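Local coordinates for non-toxic crystal protein (Bacillus thuringiensis, PDB 2D42) that is a non-toxic parasporal crystal protein of unknown function whose elongated beta-rich fold closely resembles that of beta-pore-forming toxins, at residues Q136-S141 / G154-E159; V112-R117 / G233-I238. All coordinates share one frame; numbering follows the deposited sequence.

Contact 1: residues Q136-S141 / G154-E159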
loop_
_atom_site.group_PDB
_atom_site.type_symbol
_atom_site.label_atom_id
_atom_site.label_comp_id
_atom_site.label_asym_id
_atom_site.label_seq_id
_atom_site.Cartn_x
_atom_site.Cartn_y
_atom_site.Cartn_z
ATOM N N GLN A 136 -1.253 6.624 -15.506
ATOM C CA GLN A 136 0.046 6.979 -16.052
ATOM C C GLN A 136 -0.213 7.657 -17.388
ATOM O O GLN A 136 -1.005 7.164 -18.188
ATOM C CB GLN A 136 0.894 5.720 -16.246
ATOM C CG GLN A 136 1.333 5.076 -14.940
ATOM C CD GLN A 136 2.117 3.795 -15.151
ATOM O OE1 GLN A 136 1.539 2.733 -15.397
ATOM N NE2 GLN A 136 3.445 3.891 -15.062
ATOM N N ASP A 137 0.430 8.794 -17.624
ATOM C CA ASP A 137 0.247 9.520 -18.882
ATOM C C ASP A 137 1.413 9.258 -19.834
ATOM O O ASP A 137 2.423 9.953 -19.796
ATOM C CB ASP A 137 0.141 11.030 -18.629
ATOM C CG ASP A 137 -1.053 11.401 -17.767
ATOM O OD1 ASP A 137 -2.199 11.144 -18.181
ATOM O OD2 ASP A 137 -0.845 11.957 -16.672
ATOM N N PHE A 138 1.264 8.266 -20.698
ATOM C CA PHE A 138 2.323 7.938 -21.638
ATOM C C PHE A 138 2.257 8.823 -22.874
ATOM O O PHE A 138 1.247 8.863 -23.578
ATOM C CB PHE A 138 2.238 6.461 -22.031
ATOM C CG PHE A 138 2.421 5.520 -20.873
ATOM C CD1 PHE A 138 3.659 5.392 -20.259
ATOM C CD2 PHE A 138 1.344 4.784 -20.379
ATOM C CE1 PHE A 138 3.832 4.547 -19.161
ATOM C CE2 PHE A 138 1.502 3.934 -19.285
ATOM C CZ PHE A 138 2.750 3.816 -18.674
ATOM N N ARG A 139 3.348 9.542 -23.119
ATOM C CA ARG A 139 3.454 10.435 -24.261
ATOM C C ARG A 139 4.752 10.103 -24.984
ATOM O O ARG A 139 5.821 10.079 -24.371
ATOM C CB ARG A 139 3.487 11.903 -23.809
ATOM C CG ARG A 139 2.264 12.380 -23.027
ATOM C CD ARG A 139 2.299 13.906 -22.856
ATOM N NE ARG A 139 1.210 14.419 -22.026
ATOM C CZ ARG A 139 1.145 14.281 -20.704
ATOM N NH1 ARG A 139 0.117 14.777 -20.028
ATOM N NH2 ARG A 139 2.114 13.653 -20.051
ATOM N N ASP A 140 4.652 9.838 -26.282
ATOM C CA ASP A 140 5.818 9.515 -27.091
ATOM C C ASP A 140 5.575 9.925 -28.530
ATOM O O ASP A 140 4.428 10.060 -28.966
ATOM C CB ASP A 140 6.119 8.011 -27.035
ATOM C CG ASP A 140 6.654 7.574 -25.685
ATOM O OD1 ASP A 140 7.815 7.897 -25.374
ATOM O OD2 ASP A 140 5.913 6.918 -24.928
ATOM N N SER A 141 6.657 10.132 -29.266
ATOM C CA SER A 141 6.544 10.506 -30.663
ATOM C C SER A 141 7.611 9.771 -31.441
ATOM O O SER A 141 8.564 9.255 -30.863
ATOM C CB SER A 141 6.716 12.015 -30.842
ATOM O OG SER A 141 8.064 12.395 -30.632
ATOM N N GLY A 154 2.415 3.104 -37.551
ATOM C CA GLY A 154 3.024 3.226 -36.243
ATOM C C GLY A 154 2.146 2.620 -35.160
ATOM O O GLY A 154 0.999 3.021 -34.989
ATOM N N VAL A 155 2.701 1.661 -34.423
ATOM C CA VAL A 155 1.989 0.977 -33.344
ATOM C C VAL A 155 2.638 1.360 -32.018
ATOM O O VAL A 155 3.847 1.199 -31.843
ATOM C CB VAL A 155 2.062 -0.570 -33.521
ATOM C CG1 VAL A 155 1.458 -1.266 -32.318
ATOM C CG2 VAL A 155 1.315 -0.983 -34.794
ATOM N N TYR A 156 1.823 1.889 -31.111
ATOM C CA TYR A 156 2.253 2.329 -29.778
ATOM C C TYR A 156 1.957 1.200 -28.799
ATOM O O TYR A 156 0.797 0.825 -28.601
ATOM C CB TYR A 156 1.477 3.599 -29.391
ATOM C CG TYR A 156 2.027 4.363 -28.202
ATOM C CD1 TYR A 156 3.401 4.439 -27.960
ATOM C CD2 TYR A 156 1.171 5.064 -27.354
ATOM C CE1 TYR A 156 3.907 5.206 -26.895
ATOM C CE2 TYR A 156 1.661 5.832 -26.295
ATOM C CZ TYR A 156 3.026 5.904 -26.073
ATOM O OH TYR A 156 3.508 6.713 -25.060
ATOM N N THR A 157 3.014 0.645 -28.212
ATOM C CA THR A 157 2.900 -0.470 -27.280
ATOM C C THR A 157 3.350 -0.157 -25.864
ATOM O O THR A 157 4.358 0.524 -25.650
ATOM C CB THR A 157 3.734 -1.670 -27.780
ATOM O OG1 THR A 157 3.217 -2.103 -29.038
ATOM C CG2 THR A 157 3.688 -2.825 -26.785
ATOM N N LEU A 158 2.590 -0.660 -24.898
ATOM C CA LEU A 158 2.925 -0.481 -23.497
ATOM C C LEU A 158 3.322 -1.821 -22.908
ATOM O O LEU A 158 2.618 -2.823 -23.071
ATOM C CB LEU A 158 1.740 0.062 -22.696
ATOM C CG LEU A 158 1.931 0.037 -21.169
ATOM C CD1 LEU A 158 3.028 1.014 -20.770
ATOM C CD2 LEU A 158 0.631 0.394 -20.465
ATOM N N GLU A 159 4.462 -1.842 -22.230
ATOM C CA GLU A 159 4.913 -3.051 -21.572
ATOM C C GLU A 159 4.373 -2.930 -20.148
ATOM O O GLU A 159 4.803 -2.062 -19.385
ATOM C CB GLU A 159 6.431 -3.112 -21.567
ATOM C CG GLU A 159 6.993 -4.384 -21.010
ATOM C CD GLU A 159 8.473 -4.495 -21.289
ATOM O OE1 GLU A 159 9.274 -3.959 -20.493
ATOM O OE2 GLU A 159 8.829 -5.100 -22.325
#
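Tyr-156 reaches across from one strand to donate its hydroxyl to Asp-140 on the other; the OH to OD2 distance of 2.4 Å is very short for a hydrogen bond, and its exact length is doubtful. The carboxylate oxygen lies at the edge of the phenol ring and in its plane, whereas the carboxylate itself is turned 66° from that plane. With CG anti to the backbone N (chi1 -166°), the tyrosine ring swings toward strand 136-141, where OH comes 3.3 Å from CB of Phe-138. Beside it Leu-158 CD1 sits over one face of the Phe-138 ring, 3.8 Å from the centroid, in a CH-pi contact offset toward the rim at CZ. The strands are bridged mainly by side chains, their axes staying 9.6 Å apart and running at 144°, consistent with two strands of one curled sheet facing each other in a fold of the aerolysin/ETX clan. Phe-77 of strand 71-94 stacks on the Tyr-156 ring, and Asp-140 OD2 has Thr-236 OG1 as a second hydrogen-bond partner. Tyr-156 and Leu-158 are buried on the packed side; Arg-139, pointing away from the opposing strand, is exposed in the single chain.

Contact 2: residues V112-R117 / G233-I238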
loop_
_atom_site.group_PDB
_atom_site.type_symbol
_atom_site.label_atom_id
_atom_site.label_comp_id
_atom_site.label_asym_id
_atom_site.label_seq_id
_atom_site.Cartn_x
_atom_site.Cartn_y
_atom_site.Cartn_z
ATOM N N VAL A 112 12.271 -8.099 -17.792
ATOM C CA VAL A 112 12.550 -7.080 -18.788
ATOM C C VAL A 112 13.707 -6.186 -18.354
ATOM O O VAL A 112 14.101 -5.273 -19.074
ATOM C CB VAL A 112 11.300 -6.218 -19.089
ATOM C CG1 VAL A 112 10.245 -7.078 -19.799
ATOM C CG2 VAL A 112 10.733 -5.630 -17.792
ATOM N N GLY A 113 14.252 -6.465 -17.173
ATOM C CA GLY A 113 15.370 -5.688 -16.667
ATOM C C GLY A 113 15.050 -4.220 -16.447
ATOM O O GLY A 113 15.884 -3.357 -16.698
ATOM N N LEU A 114 13.852 -3.933 -15.956
ATOM C CA LEU A 114 13.452 -2.551 -15.733
ATOM C C LEU A 114 12.801 -2.360 -14.368
ATOM O O LEU A 114 12.011 -3.194 -13.926
ATOM C CB LEU A 114 12.470 -2.131 -16.824
ATOM C CG LEU A 114 12.613 -0.757 -17.470
ATOM C CD1 LEU A 114 14.033 -0.549 -17.974
ATOM C CD2 LEU A 114 11.630 -0.653 -18.612
ATOM N N SER A 115 13.139 -1.264 -13.694
ATOM C CA SER A 115 12.522 -0.991 -12.406
ATOM C C SER A 115 11.231 -0.232 -12.657
ATOM O O SER A 115 11.083 0.437 -13.679
ATOM C CB SER A 115 13.448 -0.155 -11.513
ATOM O OG SER A 115 14.532 -0.949 -11.069
ATOM N N GLY A 116 10.299 -0.374 -11.726
ATOM C CA GLY A 116 9.024 0.317 -11.786
ATOM C C GLY A 116 8.622 0.692 -10.357
ATOM O O GLY A 116 8.619 -0.154 -9.466
ATOM N N ARG A 117 8.311 1.959 -10.116
ATOM C CA ARG A 117 7.912 2.379 -8.771
ATOM C C ARG A 117 6.396 2.263 -8.682
ATOM O O ARG A 117 5.687 2.930 -9.422
ATOM C CB ARG A 117 8.319 3.837 -8.508
ATOM C CG ARG A 117 8.220 4.254 -7.033
ATOM C CD ARG A 117 8.508 5.750 -6.828
ATOM N NE ARG A 117 7.283 6.536 -6.934
ATOM C CZ ARG A 117 7.090 7.545 -7.781
ATOM N NH1 ARG A 117 8.048 7.921 -8.620
ATOM N NH2 ARG A 117 5.921 8.175 -7.790
ATOM N N GLY A 233 2.537 0.160 -15.829
ATOM C CA GLY A 233 3.173 0.371 -17.118
ATOM C C GLY A 233 4.646 0.590 -16.835
ATOM O O GLY A 233 4.988 1.428 -16.002
ATOM N N LEU A 234 5.510 -0.162 -17.514
ATOM C CA LEU A 234 6.952 -0.078 -17.305
ATOM C C LEU A 234 7.687 0.794 -18.319
ATOM O O LEU A 234 8.581 1.566 -17.957
ATOM C CB LEU A 234 7.553 -1.496 -17.311
ATOM C CG LEU A 234 7.028 -2.407 -16.191
ATOM C CD1 LEU A 234 7.596 -3.816 -16.334
ATOM C CD2 LEU A 234 7.399 -1.798 -14.838
ATOM N N GLN A 235 7.333 0.640 -19.590
ATOM C CA GLN A 235 7.941 1.425 -20.662
ATOM C C GLN A 235 7.081 1.303 -21.910
ATOM O O GLN A 235 6.198 0.444 -21.984
ATOM C CB GLN A 235 9.355 0.927 -20.977
ATOM C CG GLN A 235 9.395 -0.410 -21.697
ATOM C CD GLN A 235 10.810 -0.847 -22.029
ATOM O OE1 GLN A 235 11.560 -0.114 -22.672
ATOM N NE2 GLN A 235 11.179 -2.051 -21.595
ATOM N N THR A 236 7.351 2.146 -22.899
ATOM C CA THR A 236 6.586 2.119 -24.134
ATOM C C THR A 236 7.485 1.949 -25.343
ATOM O O THR A 236 8.684 2.228 -25.288
ATOM C CB THR A 236 5.790 3.409 -24.326
ATOM O OG1 THR A 236 6.690 4.524 -24.300
ATOM C CG2 THR A 236 4.757 3.565 -23.225
ATOM N N PHE A 237 6.895 1.476 -26.435
ATOM C CA PHE A 237 7.631 1.283 -27.672
ATOM C C PHE A 237 6.784 1.764 -28.838
ATOM O O PHE A 237 5.560 1.600 -28.839
ATOM C CB PHE A 237 7.934 -0.202 -27.940
ATOM C CG PHE A 237 8.671 -0.909 -26.834
ATOM C CD1 PHE A 237 7.975 -1.616 -25.857
ATOM C CD2 PHE A 237 10.069 -0.911 -26.800
ATOM C CE1 PHE A 237 8.657 -2.320 -24.861
ATOM C CE2 PHE A 237 10.762 -1.610 -25.812
ATOM C CZ PHE A 237 10.055 -2.316 -24.842
ATOM N N ILE A 238 7.432 2.364 -29.828
ATOM C CA ILE A 238 6.722 2.761 -31.029
ATOM C C ILE A 238 7.414 1.988 -32.140
ATOM O O ILE A 238 8.611 2.138 -32.351
ATOM C CB ILE A 238 6.819 4.265 -31.336
ATOM C CG1 ILE A 238 6.048 5.073 -30.284
ATOM C CG2 ILE A 238 6.245 4.528 -32.726
ATOM C CD1 ILE A 238 6.089 6.586 -30.493
HETATM O O HOH W 1 9.614 1.910 -15.492
#
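Val-112 opens the first segment by setting its CG2 methyl 3.9 Å from CD1 of Leu-234, the two side chains meeting obliquely. After Gly-113, whose positive phi (62°) turns the chain, Leu-114 brings CD2 against Gln-235 at about a right angle. That single methyl touches along the glutamine from CB, 3.6 Å away, to NE2, 3.3 Å away. Gln-235 has CG between its backbone N and carbonyl carbon (chi1 72°) and then runs extended, which carries its length across the leucine methyl, while its NE2 is hydrogen-bonded to Glu-159 OE1. Gly-113 and Leu-114 together lie opposite Phe-109, forming a G1 beta bulge at the turn between strands 101-109 and 114-122. Residues 114-117 run at 125° to 233-238, where the edge strand of this small three-stranded sheet meets strand 219-244 of the main sheet. Ser-115 points its side chain away, but its carbonyl takes part through a water that donates to Ser-115 O at 2.8 Å and to Leu-234 O at 2.7 Å. Leu-234 CD2 comes to 4.1 Å from the CA of Gly-116, which has no side chain, and Leu-234 fits between Val-112 and Gly-116; it also touches Phe-109 and Val-53.

How the contacts relate
The centres of the two contacts lie about 11 Å apart, on the same side of the chain's centre. Strands 150-185 and 219-244, which contribute segments 154-159 and 233-238, are antiparallel neighbours in the large sheet, and Glu-159 O and Leu-234 N, 2.8 Å apart, probably form a hydrogen bond between them. Along the chain the order is 112-117, 136-141, 154-159, 233-238, so contact 1 falls wholly within the span that contact 2 closes. Strand 129-146 follows strand 114-122 directly. Contact 1 joins two strands of the large sheet and contact 2 sets the small three-stranded sheet against it, within one elongated body, consistent with the resemblance to beta-pore-forming toxins.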